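Local coordinates for protein photosystem II stability/assembly factor HCF136, chloroplastic (Cyanidioschyzon merolae, PDB 5OJ3) that is probably essential for photosystem II biogenesis, being required to assemble an early intermediate that contains D2 and cytochrome b559, at residues 108-114 with 427-433. Numbering follows the deposited sequence.
Sequences AWKQVPL and GVLLKFH
Phe432 turns the edge of its ring to a face of the Trp109 indole, the centroid of the Trp109 six-membered ring and that of the Phe432 ring 4.8 Å apart and the planes at 55°. CB of Phe432 sits over the six-membered ring, 3.8 Å from its centroid. With CG anti to the carbonyl carbon (chi1 -63°), the indole swings across to strand 429-432, while Trp109 CB rests on Leu430 CD2 at 3.9 Å. Replacing Trp109 by an alanine would probably rob Phe432 and Leu430 of their shared apolar partner and open a gap on their sheet face. Farther along, Leu114 CD1 packs on Leu429 CB at 3.8 Å, and Val112 CG2 meets Lys431 CB. Backbone bonds tie the antiparallel strands: Lys110 and Lys431 exchange a pair, Lys431 N to Lys110 O being nearly straight (175°), flanked by Val112 N to Leu429 O (2.8 Å) and His433 N to Ala108 O. At the polar edge, His433 ND1 bonds weakly to Glu435. Strand 109-111, the first modelled, thus closes the last blade of the seven-bladed propeller as its outermost strand, the "Velcro" closure of such folds; strands 420-424 and 409-414 continue the sheet inward, and Trp378 and Phe414 extend the aromatic cluster.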
# COMPACT_ATOMS: atom_id res chain seq x y z
N ALA A 108 3.16 10.28 -20.59
CA ALA A 108 2.45 10.57 -19.36
C ALA A 108 3.22 10.22 -18.09
O ALA A 108 2.87 10.73 -17.02
CB ALA A 108 1.10 9.84 -19.35
N TRP A 109 4.24 9.37 -18.18
CA TRP A 109 5.20 9.20 -17.10
C TRP A 109 6.60 9.48 -17.63
O TRP A 109 6.87 9.32 -18.82
CB TRP A 109 5.15 7.78 -16.52
CG TRP A 109 3.85 7.39 -15.86
CD1 TRP A 109 2.80 6.76 -16.46
CD2 TRP A 109 3.49 7.58 -14.49
NE1 TRP A 109 1.79 6.56 -15.54
CE2 TRP A 109 2.19 7.05 -14.33
CE3 TRP A 109 4.13 8.14 -13.38
CZ2 TRP A 109 1.53 7.07 -13.10
CZ3 TRP A 109 3.47 8.16 -12.17
CH2 TRP A 109 2.18 7.63 -12.04
N LYS A 110 7.50 9.90 -16.73
CA LYS A 110 8.87 10.10 -17.15
C LYS A 110 9.76 10.01 -15.91
O LYS A 110 9.35 10.38 -14.81
CB LYS A 110 9.05 11.43 -17.90
CG LYS A 110 10.45 11.66 -18.44
CD LYS A 110 10.53 12.99 -19.17
CE LYS A 110 11.81 13.10 -19.96
NZ LYS A 110 11.49 13.09 -21.42
N GLN A 111 10.97 9.50 -16.11
CA GLN A 111 11.82 9.05 -15.01
C GLN A 111 12.61 10.19 -14.39
O GLN A 111 13.27 10.97 -15.08
CB GLN A 111 12.78 7.96 -15.51
CG GLN A 111 13.85 7.58 -14.51
CD GLN A 111 14.51 6.26 -14.87
OE1 GLN A 111 14.15 5.63 -15.87
NE2 GLN A 111 15.47 5.84 -14.06
N VAL A 112 12.53 10.31 -13.06
CA VAL A 112 13.40 11.17 -12.28
C VAL A 112 14.64 10.37 -11.88
O VAL A 112 14.50 9.40 -11.12
CB VAL A 112 12.69 11.73 -11.04
CG1 VAL A 112 13.49 12.86 -10.42
CG2 VAL A 112 11.27 12.17 -11.37
N PRO A 113 15.82 10.72 -12.37
CA PRO A 113 17.05 10.03 -11.93
C PRO A 113 17.46 10.43 -10.52
O PRO A 113 17.22 11.55 -10.07
CB PRO A 113 18.09 10.46 -12.97
CG PRO A 113 17.61 11.79 -13.44
CD PRO A 113 16.10 11.76 -13.37
N LEU A 114 18.08 9.48 -9.83
CA LEU A 114 18.52 9.65 -8.46
C LEU A 114 19.89 8.98 -8.29
O LEU A 114 20.30 8.16 -9.12
CB LEU A 114 17.53 8.99 -7.48
CG LEU A 114 16.03 9.30 -7.44
CD1 LEU A 114 15.31 8.09 -7.97
CD2 LEU A 114 15.54 9.63 -6.05
N GLY A 427 16.42 1.84 -8.14
CA GLY A 427 16.31 3.28 -8.04
C GLY A 427 15.50 3.91 -9.15
O GLY A 427 15.76 5.04 -9.53
N VAL A 428 14.55 3.18 -9.72
CA VAL A 428 13.74 3.69 -10.82
C VAL A 428 12.54 4.41 -10.22
O VAL A 428 11.73 3.81 -9.50
CB VAL A 428 13.31 2.57 -11.77
CG1 VAL A 428 12.33 3.10 -12.79
CG2 VAL A 428 14.53 1.98 -12.47
N LEU A 429 12.41 5.71 -10.51
CA LEU A 429 11.27 6.50 -10.07
C LEU A 429 10.73 7.31 -11.24
O LEU A 429 11.48 8.03 -11.90
CB LEU A 429 11.67 7.44 -8.93
CG LEU A 429 10.87 8.71 -8.68
CD1 LEU A 429 9.51 8.35 -8.14
CD2 LEU A 429 11.62 9.55 -7.66
N LEU A 430 9.43 7.19 -11.47
CA LEU A 430 8.74 7.87 -12.55
C LEU A 430 7.75 8.85 -11.96
O LEU A 430 7.04 8.54 -11.00
CB LEU A 430 8.00 6.88 -13.48
CG LEU A 430 8.70 5.75 -14.23
CD1 LEU A 430 9.29 4.71 -13.31
CD2 LEU A 430 7.69 5.09 -15.16
N LYS A 431 7.69 10.05 -12.54
CA LYS A 431 6.83 11.11 -12.06
C LYS A 431 5.72 11.34 -13.07
O LYS A 431 5.95 11.29 -14.29
CB LYS A 431 7.62 12.41 -11.84
CG LYS A 431 6.77 13.66 -11.90
CD LYS A 431 7.46 14.86 -11.28
CE LYS A 431 6.47 15.98 -11.08
NZ LYS A 431 5.68 16.24 -12.32
N PHE A 432 4.51 11.59 -12.58
CA PHE A 432 3.33 11.59 -13.42
C PHE A 432 3.18 12.95 -14.08
O PHE A 432 3.38 14.00 -13.45
CB PHE A 432 2.07 11.26 -12.61
CG PHE A 432 0.83 11.19 -13.45
CD1 PHE A 432 0.71 10.25 -14.46
CD2 PHE A 432 -0.22 12.05 -13.21
CE1 PHE A 432 -0.43 10.19 -15.23
CE2 PHE A 432 -1.37 11.99 -13.97
CZ PHE A 432 -1.48 11.06 -14.98
N HIS A 433 2.82 12.93 -15.36
CA HIS A 433 2.67 14.14 -16.16
C HIS A 433 1.25 14.23 -16.70
O HIS A 433 0.94 13.63 -17.75
CB HIS A 433 3.70 14.17 -17.29
CG HIS A 433 5.07 14.55 -16.83
ND1 HIS A 433 5.49 15.86 -16.78
CD2 HIS A 433 6.12 13.81 -16.42
CE1 HIS A 433 6.74 15.91 -16.35
NE2 HIS A 433 7.15 14.68 -16.13